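Local atomic coordinates of ferredoxin-like protein (Thermotoga maritima, PDB entry 7KOE), a protein that probably relays electrons between a bound flavin-adenine dinucleotide and two [4Fe-4S] clusters in a complex with electron transfer flavoprotein. Residues I3-L7 and C42-V46; R11-E17 and R82-L88; N18-I23 and V56-C61. All coordinates share one frame; numbering follows the deposited sequence.

Contact 1 (I3-L7 and C42-V46); sequences IEDKL and CPADV. With SF4 (iron/sulfur cluster), chain M.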
# COMPACT_ATOMS: atom_id res chain seq x y z
N ILE D 3 29.20 -5.24 16.28
CA ILE D 3 28.40 -4.20 16.93
C ILE D 3 28.91 -2.81 16.58
O ILE D 3 28.15 -1.84 16.73
CB ILE D 3 28.34 -4.43 18.45
CG1 ILE D 3 27.04 -3.87 19.02
CG2 ILE D 3 29.47 -3.74 19.16
CD1 ILE D 3 25.82 -4.53 18.45
N GLU D 4 30.13 -2.67 16.09
CA GLU D 4 30.56 -1.36 15.62
C GLU D 4 29.98 -1.01 14.26
O GLU D 4 30.11 0.14 13.83
CB GLU D 4 32.09 -1.28 15.59
CG GLU D 4 32.70 -0.91 16.95
CD GLU D 4 32.82 -2.07 17.93
OE1 GLU D 4 32.36 -3.19 17.62
OE2 GLU D 4 33.37 -1.85 19.03
N ASP D 5 29.36 -1.97 13.57
CA ASP D 5 28.47 -1.63 12.48
C ASP D 5 27.24 -0.89 12.99
O ASP D 5 26.77 0.05 12.35
CB ASP D 5 28.03 -2.90 11.74
CG ASP D 5 29.16 -3.54 10.98
OD1 ASP D 5 30.08 -2.81 10.53
OD2 ASP D 5 29.14 -4.78 10.82
N LYS D 6 26.72 -1.31 14.15
CA LYS D 6 25.52 -0.68 14.70
C LYS D 6 25.84 0.55 15.53
O LYS D 6 24.99 1.42 15.69
CB LYS D 6 24.73 -1.69 15.52
CG LYS D 6 23.68 -2.42 14.71
CD LYS D 6 23.34 -3.77 15.31
CE LYS D 6 22.73 -3.62 16.68
NZ LYS D 6 22.13 -4.90 17.16
N LEU D 7 27.06 0.63 16.08
CA LEU D 7 27.47 1.85 16.77
C LEU D 7 27.78 2.97 15.80
O LEU D 7 27.82 4.13 16.21
CB LEU D 7 28.69 1.59 17.64
CG LEU D 7 28.51 0.71 18.87
CD1 LEU D 7 29.76 0.76 19.69
CD2 LEU D 7 27.31 1.15 19.67
N CYS D 42 28.67 -5.72 28.23
CA CYS D 42 28.71 -4.33 27.69
C CYS D 42 27.98 -4.30 26.35
O CYS D 42 28.43 -4.97 25.41
CB CYS D 42 30.12 -3.78 27.53
SG CYS D 42 30.12 -1.99 27.24
N PRO D 43 26.87 -3.55 26.25
CA PRO D 43 26.07 -3.46 25.02
C PRO D 43 26.77 -2.80 23.85
O PRO D 43 26.21 -2.78 22.76
CB PRO D 43 24.87 -2.62 25.46
CG PRO D 43 25.36 -1.85 26.59
CD PRO D 43 26.27 -2.75 27.33
N ALA D 44 27.98 -2.28 24.03
CA ALA D 44 28.66 -1.55 22.97
C ALA D 44 30.06 -2.09 22.69
O ALA D 44 30.80 -1.46 21.93
CB ALA D 44 28.74 -0.07 23.33
N ASP D 45 30.41 -3.23 23.28
CA ASP D 45 31.71 -3.89 23.16
C ASP D 45 32.87 -2.96 23.49
O ASP D 45 33.89 -2.96 22.80
CB ASP D 45 31.90 -4.47 21.76
CG ASP D 45 31.53 -5.93 21.69
OD1 ASP D 45 31.80 -6.66 22.66
OD2 ASP D 45 30.98 -6.36 20.65
N VAL D 46 32.69 -2.14 24.53
CA VAL D 46 33.72 -1.19 24.93
C VAL D 46 34.92 -1.92 25.52
O VAL D 46 36.07 -1.67 25.16
CB VAL D 46 33.14 -0.16 25.90
CG1 VAL D 46 34.22 0.55 26.66
CG2 VAL D 46 32.27 0.82 25.17
FE1 SF4 M . 29.59 2.54 28.07
FE2 SF4 M . 27.12 1.02 28.91
FE3 SF4 M . 29.63 0.87 30.58
FE4 SF4 M . 29.53 -0.47 27.87
S1 SF4 M . 28.35 -0.56 29.65
S2 SF4 M . 30.82 0.95 28.81
S3 SF4 M . 28.31 1.11 27.14
S4 SF4 M . 28.41 2.45 29.84
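Ile3, Glu4 and Leu7, all on one side of the short helix 3-7, lean on the type I turn from Cys42 to Asp45, which carries a ligand of an iron-sulfur cluster. Cys42 does not reach the helix; its SG, anti to the backbone N (chi1 -167°), is bonded to iron FE4 of the cluster. Pro43 follows, giving the Cys-Pro pair familiar from bacterial ferredoxins. Its ring atom CD lies 3.8 Å from sulfide S1 and its carbonyl O lies 4.0 Å from Ile3 CG1; an aromatic side chain of another protein's chain also donates a hydrogen bond to that oxygen. Ala44 is small enough to fit between cluster and helix, its CB being 4.0 Å from sulfide S3 and 3.9 Å from Leu7 CD1. The same Leu7 branch also lies beside Ala44 O, so one methyl touches both the side chain and the carbonyl of Ala44.

Asp45 adopts a left-handed backbone and directs its CB at the helix, where that atom comes to 3.6 Å from Ile3 CG2. With CG1 anti to its backbone N (chi1 -151°), Ile3 turns its CG2 methyl to the aspartate and its longer CG1 branch to Pro43. The carboxylate finds its partner elsewhere, in a salt bridge from OD1 to a basic side chain of another protein's chain. Glu4 OE1 is 4.6 Å from Asp45 OD2; a weak bond to Met1 N probably eases this meeting of like charges. Val46 returns to the cluster, with CB 3.9 Å from sulfide S2. The turn thus joins helix 37-40 to strand 47-50, with Leu62 packed on Ala44 and Cys64 on Pro43, while helix 3-7 lies beside it and leads on to strand 12-13.

Contact 2 (R11-E17 and R82-L88); sequences RYRTDEE and RGNYGVL. With FAD (flavin-adenine dinucleotide), chain J.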
# COMPACT_ATOMS: atom_id res chain seq x y z
N ARG D 11 24.94 8.71 16.87
CA ARG D 11 25.66 9.97 16.74
C ARG D 11 26.46 10.21 18.01
O ARG D 11 25.93 10.08 19.11
CB ARG D 11 24.70 11.12 16.50
CG ARG D 11 25.40 12.38 16.09
CD ARG D 11 24.54 13.56 16.37
NE ARG D 11 25.27 14.80 16.20
CZ ARG D 11 24.96 15.92 16.82
NH1 ARG D 11 23.94 15.96 17.65
NH2 ARG D 11 25.67 17.01 16.60
N TYR D 12 27.73 10.55 17.84
CA TYR D 12 28.61 10.80 18.96
C TYR D 12 29.26 12.16 18.80
O TYR D 12 29.51 12.63 17.69
CB TYR D 12 29.71 9.75 19.07
CG TYR D 12 29.26 8.36 19.41
CD1 TYR D 12 28.77 7.51 18.43
CD2 TYR D 12 29.35 7.89 20.70
CE1 TYR D 12 28.38 6.23 18.74
CE2 TYR D 12 28.97 6.62 21.01
CZ TYR D 12 28.47 5.80 20.03
OH TYR D 12 28.08 4.53 20.35
N ARG D 13 29.54 12.79 19.93
CA ARG D 13 30.58 13.80 20.00
C ARG D 13 31.61 13.21 20.96
O ARG D 13 31.42 13.23 22.17
CB ARG D 13 30.07 15.15 20.47
CG ARG D 13 31.12 16.22 20.28
CD ARG D 13 30.57 17.62 20.39
NE ARG D 13 29.77 18.01 19.25
CZ ARG D 13 28.45 18.09 19.26
NH1 ARG D 13 27.78 17.79 20.35
NH2 ARG D 13 27.80 18.47 18.17
N THR D 14 32.68 12.67 20.41
CA THR D 14 33.66 11.97 21.21
C THR D 14 34.59 12.96 21.90
O THR D 14 35.02 13.95 21.30
CB THR D 14 34.47 11.01 20.34
OG1 THR D 14 33.58 10.33 19.44
CG2 THR D 14 35.15 9.99 21.20
N ASP D 15 34.87 12.70 23.17
CA ASP D 15 35.82 13.48 23.96
C ASP D 15 37.04 12.60 24.18
O ASP D 15 37.16 11.93 25.21
CB ASP D 15 35.19 13.90 25.27
CG ASP D 15 35.85 15.12 25.86
OD1 ASP D 15 36.73 15.70 25.20
OD2 ASP D 15 35.48 15.50 26.99
N GLU D 16 37.96 12.61 23.21
CA GLU D 16 39.05 11.64 23.22
C GLU D 16 40.12 11.99 24.25
O GLU D 16 40.82 11.10 24.73
CB GLU D 16 39.69 11.55 21.84
CG GLU D 16 38.74 11.09 20.77
CD GLU D 16 38.26 12.24 19.92
OE1 GLU D 16 38.39 13.39 20.36
OE2 GLU D 16 37.76 11.98 18.81
N GLU D 17 40.25 13.27 24.60
CA GLU D 17 41.24 13.65 25.60
C GLU D 17 40.75 13.41 27.02
O GLU D 17 41.56 13.49 27.95
CB GLU D 17 41.61 15.13 25.42
CG GLU D 17 40.47 16.12 25.64
CD GLU D 17 39.68 16.42 24.38
OE1 GLU D 17 39.26 15.47 23.68
OE2 GLU D 17 39.48 17.62 24.08
N ARG D 82 31.39 14.63 29.48
CA ARG D 82 31.04 16.01 29.77
C ARG D 82 29.78 16.43 29.01
O ARG D 82 29.23 15.68 28.20
CB ARG D 82 32.19 16.95 29.40
CG ARG D 82 33.53 16.52 29.93
CD ARG D 82 34.57 17.57 29.63
NE ARG D 82 34.93 17.58 28.22
CZ ARG D 82 35.59 18.58 27.63
NH1 ARG D 82 35.95 19.64 28.33
NH2 ARG D 82 35.88 18.50 26.34
N GLY D 83 29.30 17.63 29.30
CA GLY D 83 28.17 18.15 28.57
C GLY D 83 28.52 18.34 27.11
O GLY D 83 29.65 18.69 26.77
N ASN D 84 27.55 18.02 26.24
CA ASN D 84 27.68 18.00 24.78
C ASN D 84 28.71 16.98 24.32
O ASN D 84 29.41 17.19 23.34
CB ASN D 84 28.01 19.38 24.21
CG ASN D 84 27.35 19.65 22.90
OD1 ASN D 84 26.79 18.75 22.29
ND2 ASN D 84 27.41 20.89 22.45
N TYR D 85 28.81 15.85 25.02
CA TYR D 85 29.74 14.81 24.60
C TYR D 85 29.12 13.44 24.86
O TYR D 85 28.17 13.30 25.62
CB TYR D 85 31.09 14.93 25.31
CG TYR D 85 31.97 16.01 24.74
CD1 TYR D 85 32.67 15.81 23.57
CD2 TYR D 85 32.09 17.24 25.37
CE1 TYR D 85 33.46 16.80 23.04
CE2 TYR D 85 32.88 18.23 24.85
CZ TYR D 85 33.56 18.00 23.68
OH TYR D 85 34.36 18.99 23.15
N GLY D 86 29.69 12.43 24.21
CA GLY D 86 29.21 11.07 24.35
C GLY D 86 28.19 10.71 23.29
O GLY D 86 28.25 11.27 22.20
N VAL D 87 27.26 9.79 23.58
CA VAL D 87 26.15 9.53 22.67
C VAL D 87 25.28 10.76 22.56
O VAL D 87 25.08 11.50 23.53
CB VAL D 87 25.30 8.33 23.10
CG1 VAL D 87 25.99 7.07 22.82
CG2 VAL D 87 24.98 8.41 24.57
N LEU D 88 24.77 11.01 21.36
CA LEU D 88 23.78 12.04 21.14
C LEU D 88 22.66 11.34 20.39
O LEU D 88 22.68 11.25 19.17
CB LEU D 88 24.34 13.22 20.37
CG LEU D 88 25.54 13.90 21.03
CD1 LEU D 88 26.22 14.80 20.05
CD2 LEU D 88 25.12 14.67 22.25
PA FAD J . 41.93 -3.44 15.51
O1A FAD J . 42.27 -4.24 16.71
O2A FAD J . 40.45 -3.46 15.16
O5B FAD J . 42.81 -3.88 14.32
C5B FAD J . 43.84 -4.88 14.49
C4B FAD J . 44.12 -5.51 13.15
O4B FAD J . 45.55 -5.68 12.99
C3B FAD J . 43.49 -6.88 12.94
O3B FAD J . 42.95 -6.98 11.63
C2B FAD J . 44.67 -7.83 13.14
O2B FAD J . 44.52 -9.04 12.40
C1B FAD J . 45.81 -7.00 12.58
N9A FAD J . 47.13 -7.39 13.06
C8A FAD J . 47.44 -7.96 14.26
N7A FAD J . 48.72 -8.20 14.42
C5A FAD J . 49.29 -7.76 13.24
C6A FAD J . 50.62 -7.75 12.77
N6A FAD J . 51.66 -8.20 13.48
N1A FAD J . 50.85 -7.24 11.54
C2A FAD J . 49.81 -6.79 10.83
N3A FAD J . 48.52 -6.75 11.17
C4A FAD J . 48.32 -7.26 12.39
N1 FAD J . 38.86 4.72 14.66
C2 FAD J . 39.75 5.41 13.89
O2 FAD J . 40.76 4.88 13.46
N3 FAD J . 39.50 6.72 13.57
C4 FAD J . 38.42 7.45 13.95
O4 FAD J . 38.31 8.63 13.61
C4X FAD J . 37.49 6.72 14.78
N5 FAD J . 36.44 7.34 15.18
C5X FAD J . 35.55 6.66 15.96
C6 FAD J . 34.42 7.32 16.41
C7 FAD J . 33.48 6.68 17.20
C7M FAD J . 32.26 7.44 17.66
C8 FAD J . 33.67 5.34 17.55
C8M FAD J . 32.68 4.61 18.40
C9 FAD J . 34.81 4.67 17.11
C9A FAD J . 35.74 5.32 16.33
N10 FAD J . 36.89 4.67 15.84
C10 FAD J . 37.80 5.35 15.08
C1' FAD J . 37.18 3.28 16.22
C2' FAD J . 36.75 2.24 15.20
O2' FAD J . 35.36 1.94 15.35
C3' FAD J . 37.57 0.97 15.42
O3' FAD J . 37.21 0.42 16.68
C4' FAD J . 39.08 1.20 15.40
O4' FAD J . 39.45 1.86 14.19
C5' FAD J . 39.87 -0.08 15.55
O5' FAD J . 41.26 0.22 15.29
P FAD J . 42.20 -0.83 14.61
O1P FAD J . 43.56 -0.14 14.41
O2P FAD J . 41.59 -1.40 13.42
O3P FAD J . 42.37 -1.94 15.71
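The ring of Tyr85 has the carboxyl carbon of Asp15 over one face, with CG 3.9 Å above the ring plane and close to its centre, while the carbonyl oxygens of Arg13 and Thr14 lie at the ring edge. The guanidinium of Arg11, at the end of an extended chain, takes Leu88 CD1 over one face, 3.5 Å above its plane; the methyl covers a face and so does not compete with the N-H groups, which lie in the plane, and NH1 makes a salt bridge to an acidic side chain of another protein's chain. Tyr12 and Val87 point the same way, with CE2 of the ring 3.5 Å from Val87 CG1. FAD methyl C7M meets the same tyrosine at CD1, 3.6 Å away, and Tyr12 OH is hydrogen-bonded to Gly60 O.

Asp15 and Arg82 form a two-pronged salt bridge, carboxylate and guanidinium planes only 17° apart: NE faces OD2, and NH2 makes a weaker bond to OD1. Arg82 also has a cation-pi contact with Tyr204 of the neighbouring electron transfer flavoprotein.

Between the backbones, Leu88 N bonds to Arg11 O at 2.7 Å. Arg13 and Gly86 form a hydrogen-bonded antiparallel pair, Arg13 N to Gly86 O at 3.0 Å and Gly86 N to Arg13 O at 2.8 Å. The backbone angles of Gly86 suit a residue without a side chain, since a CB there would collide with the carbonyl oxygen of Tyr85.

The pairing joins the first strand of the chain, 12-13, to the last, 86-87; the next strands inward, 21-22 and 77-78, form an antiparallel pair of their own.

Contact 3 (N18-I23 and V56-C61); sequences NPHLKI and VKFEGC. With SF4 (iron/sulfur cluster), chain M; FAD (flavin-adenine dinucleotide), chain J.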
# COMPACT_ATOMS: atom_id res chain seq x y z
N ASN D 18 39.47 13.12 27.20
CA ASN D 18 38.89 12.85 28.52
C ASN D 18 38.16 11.52 28.47
O ASN D 18 36.95 11.48 28.20
CB ASN D 18 37.95 13.97 28.94
CG ASN D 18 38.61 15.32 28.94
OD1 ASN D 18 38.28 16.19 28.13
ND2 ASN D 18 39.56 15.52 29.84
N PRO D 19 38.86 10.42 28.73
CA PRO D 19 38.17 9.12 28.85
C PRO D 19 37.36 9.07 30.13
O PRO D 19 37.90 9.22 31.23
CB PRO D 19 39.32 8.11 28.86
CG PRO D 19 40.50 8.85 28.36
CD PRO D 19 40.31 10.26 28.81
N HIS D 20 36.05 8.88 29.99
CA HIS D 20 35.16 8.82 31.13
C HIS D 20 35.06 7.44 31.74
O HIS D 20 34.41 7.28 32.77
CB HIS D 20 33.77 9.31 30.72
CG HIS D 20 33.13 8.47 29.66
ND1 HIS D 20 33.50 8.53 28.34
CD2 HIS D 20 32.13 7.56 29.73
CE1 HIS D 20 32.77 7.69 27.64
NE2 HIS D 20 31.93 7.09 28.46
N LEU D 21 35.69 6.44 31.13
CA LEU D 21 35.74 5.08 31.67
C LEU D 21 37.20 4.76 31.97
O LEU D 21 37.96 4.40 31.07
CB LEU D 21 35.17 4.07 30.70
CG LEU D 21 33.86 4.42 30.03
CD1 LEU D 21 33.68 3.52 28.86
CD2 LEU D 21 32.76 4.24 31.00
N LYS D 22 37.58 4.89 33.23
CA LYS D 22 38.91 4.51 33.67
C LYS D 22 38.77 3.29 34.57
O LYS D 22 37.79 3.17 35.31
CB LYS D 22 39.58 5.66 34.42
CG LYS D 22 41.07 5.50 34.62
CD LYS D 22 41.64 6.66 35.40
CE LYS D 22 41.16 6.65 36.84
NZ LYS D 22 41.74 5.52 37.61
N ILE D 23 39.73 2.38 34.48
CA ILE D 23 39.76 1.22 35.35
C ILE D 23 40.73 1.52 36.49
O ILE D 23 41.88 1.88 36.25
CB ILE D 23 40.16 -0.04 34.58
CG1 ILE D 23 38.95 -0.51 33.78
CG2 ILE D 23 40.63 -1.12 35.51
CD1 ILE D 23 39.17 -1.76 33.04
N VAL D 56 39.81 -0.43 26.71
CA VAL D 56 38.57 0.27 27.00
C VAL D 56 38.31 1.23 25.85
O VAL D 56 38.83 2.35 25.84
CB VAL D 56 38.63 1.00 28.34
CG1 VAL D 56 37.29 1.62 28.67
CG2 VAL D 56 39.05 0.05 29.43
N LYS D 57 37.51 0.81 24.88
CA LYS D 57 37.15 1.67 23.75
C LYS D 57 35.99 2.56 24.17
O LYS D 57 34.84 2.37 23.76
CB LYS D 57 36.79 0.84 22.53
CG LYS D 57 37.56 -0.44 22.39
CD LYS D 57 37.15 -1.15 21.12
CE LYS D 57 37.75 -2.54 21.05
NZ LYS D 57 37.37 -3.22 19.78
N PHE D 58 36.31 3.58 24.96
CA PHE D 58 35.30 4.47 25.55
C PHE D 58 34.57 5.33 24.53
O PHE D 58 33.61 6.00 24.91
CB PHE D 58 35.95 5.37 26.60
CG PHE D 58 36.83 6.45 26.04
CD1 PHE D 58 38.13 6.18 25.67
CD2 PHE D 58 36.36 7.75 25.90
CE1 PHE D 58 38.94 7.16 25.16
CE2 PHE D 58 37.16 8.73 25.38
CZ PHE D 58 38.45 8.44 25.01
N GLU D 59 35.01 5.35 23.27
CA GLU D 59 34.39 6.21 22.28
C GLU D 59 33.01 5.72 21.88
O GLU D 59 32.16 6.53 21.50
CB GLU D 59 35.31 6.33 21.06
CG GLU D 59 35.79 5.00 20.53
CD GLU D 59 37.19 4.65 21.00
OE1 GLU D 59 37.73 5.37 21.86
OE2 GLU D 59 37.74 3.64 20.51
N GLY D 60 32.75 4.42 21.99
CA GLY D 60 31.46 3.85 21.69
C GLY D 60 30.53 3.67 22.85
O GLY D 60 29.48 3.06 22.69
N CYS D 61 30.94 4.18 24.02
CA CYS D 61 30.13 4.03 25.25
C CYS D 61 28.76 4.68 25.06
O CYS D 61 28.70 5.85 24.66
CB CYS D 61 30.82 4.65 26.45
SG CYS D 61 29.99 4.26 28.01
FE1 SF4 M . 29.59 2.54 28.07
FE2 SF4 M . 27.12 1.02 28.91
FE3 SF4 M . 29.63 0.87 30.58
FE4 SF4 M . 29.53 -0.47 27.87
S1 SF4 M . 28.35 -0.56 29.65
S2 SF4 M . 30.82 0.95 28.81
S3 SF4 M . 28.31 1.11 27.14
S4 SF4 M . 28.41 2.45 29.84
PA FAD J . 41.93 -3.44 15.51
O1A FAD J . 42.27 -4.24 16.71
O2A FAD J . 40.45 -3.46 15.16
O5B FAD J . 42.81 -3.88 14.32
C5B FAD J . 43.84 -4.88 14.49
C4B FAD J . 44.12 -5.51 13.15
O4B FAD J . 45.55 -5.68 12.99
C3B FAD J . 43.49 -6.88 12.94
O3B FAD J . 42.95 -6.98 11.63
C2B FAD J . 44.67 -7.83 13.14
O2B FAD J . 44.52 -9.04 12.40
C1B FAD J . 45.81 -7.00 12.58
N9A FAD J . 47.13 -7.39 13.06
C8A FAD J . 47.44 -7.96 14.26
N7A FAD J . 48.72 -8.20 14.42
C5A FAD J . 49.29 -7.76 13.24
C6A FAD J . 50.62 -7.75 12.77
N6A FAD J . 51.66 -8.20 13.48
N1A FAD J . 50.85 -7.24 11.54
C2A FAD J . 49.81 -6.79 10.83
N3A FAD J . 48.52 -6.75 11.17
C4A FAD J . 48.32 -7.26 12.39
N1 FAD J . 38.86 4.72 14.66
C2 FAD J . 39.75 5.41 13.89
O2 FAD J . 40.76 4.88 13.46
N3 FAD J . 39.50 6.72 13.57
C4 FAD J . 38.42 7.45 13.95
O4 FAD J . 38.31 8.63 13.61
C4X FAD J . 37.49 6.72 14.78
N5 FAD J . 36.44 7.34 15.18
C5X FAD J . 35.55 6.66 15.96
C6 FAD J . 34.42 7.32 16.41
C7 FAD J . 33.48 6.68 17.20
C7M FAD J . 32.26 7.44 17.66
C8 FAD J . 33.67 5.34 17.55
C8M FAD J . 32.68 4.61 18.40
C9 FAD J . 34.81 4.67 17.11
C9A FAD J . 35.74 5.32 16.33
N10 FAD J . 36.89 4.67 15.84
C10 FAD J . 37.80 5.35 15.08
C1' FAD J . 37.18 3.28 16.22
C2' FAD J . 36.75 2.24 15.20
O2' FAD J . 35.36 1.94 15.35
C3' FAD J . 37.57 0.97 15.42
O3' FAD J . 37.21 0.42 16.68
C4' FAD J . 39.08 1.20 15.40
O4' FAD J . 39.45 1.86 14.19
C5' FAD J . 39.87 -0.08 15.55
O5' FAD J . 41.26 0.22 15.29
P FAD J . 42.20 -0.83 14.61
O1P FAD J . 43.56 -0.14 14.41
O2P FAD J . 41.59 -1.40 13.42
O3P FAD J . 42.37 -1.94 15.71
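His20 bonds through NE2 to the sulfur of Cys61, at 3.5 Å with an N-H...S angle of 163°. SG lies only 11° out of the imidazole plane, and Cys61 CB meets the same ring edge. A chi1 of 62°, with CG between the backbone N and carbonyl carbon, brings the ring there. Such a bond to a thiolate ligand probably draws charge off the sulfur and may raise the cluster potential.

Aromatic contact centres on Phe58. Pro19 CA sits over one face in a CH-pi contact, 3.8 Å from the ring centroid, while Glu59 OE1 lies over the opposite face, toward its rim.

Cys61 is bonded to iron FE1 and opens the Cys-x-x-Cys-x-x-Cys run, continued by Cys64 and Cys67, of a two-cluster bacterial-type ferredoxin; Cys42 completes this cluster's cysteines.

The apolar packing follows strand 21-22. Leu21 CD1 lies 3.7 Å from Phe58 CB and 3.8 Å from sulfide S2, a branched aliphatic suited to sheltering the cluster. Val56 CG1 approaches Leu21 CB at 3.8 Å, and its other methyl, CG2, meets Ile23 CD1 at 4.0 Å. On the flavin side, Gly60 CA packs 3.6 Å from FAD methyl C8M.

Overall arrangement
Contacts 1 and 3 flank the same iron-sulfur cluster, each supplying a cysteine, and are joined by a probable backbone bond from Lys57 to Val46. Contact 3 lies nearest the middle, its centre about 5 Å from the centre of the chain, and combines apolar packing with a bond to sulfur. Contact 1 is the most buried, partly beneath partner chains, and meets mainly by packing, with two carboxylates near each other; contacts 2 and 3 are each partly buried. Contact 2, its centre about 13 Å from that of the chain, relies on strand pairing and a salt bridge; contact 3 is nested within the loop it closes. Tyr12 bonds to Gly60 beside FAD, linking these two, and packs on Leu7 of contact 1.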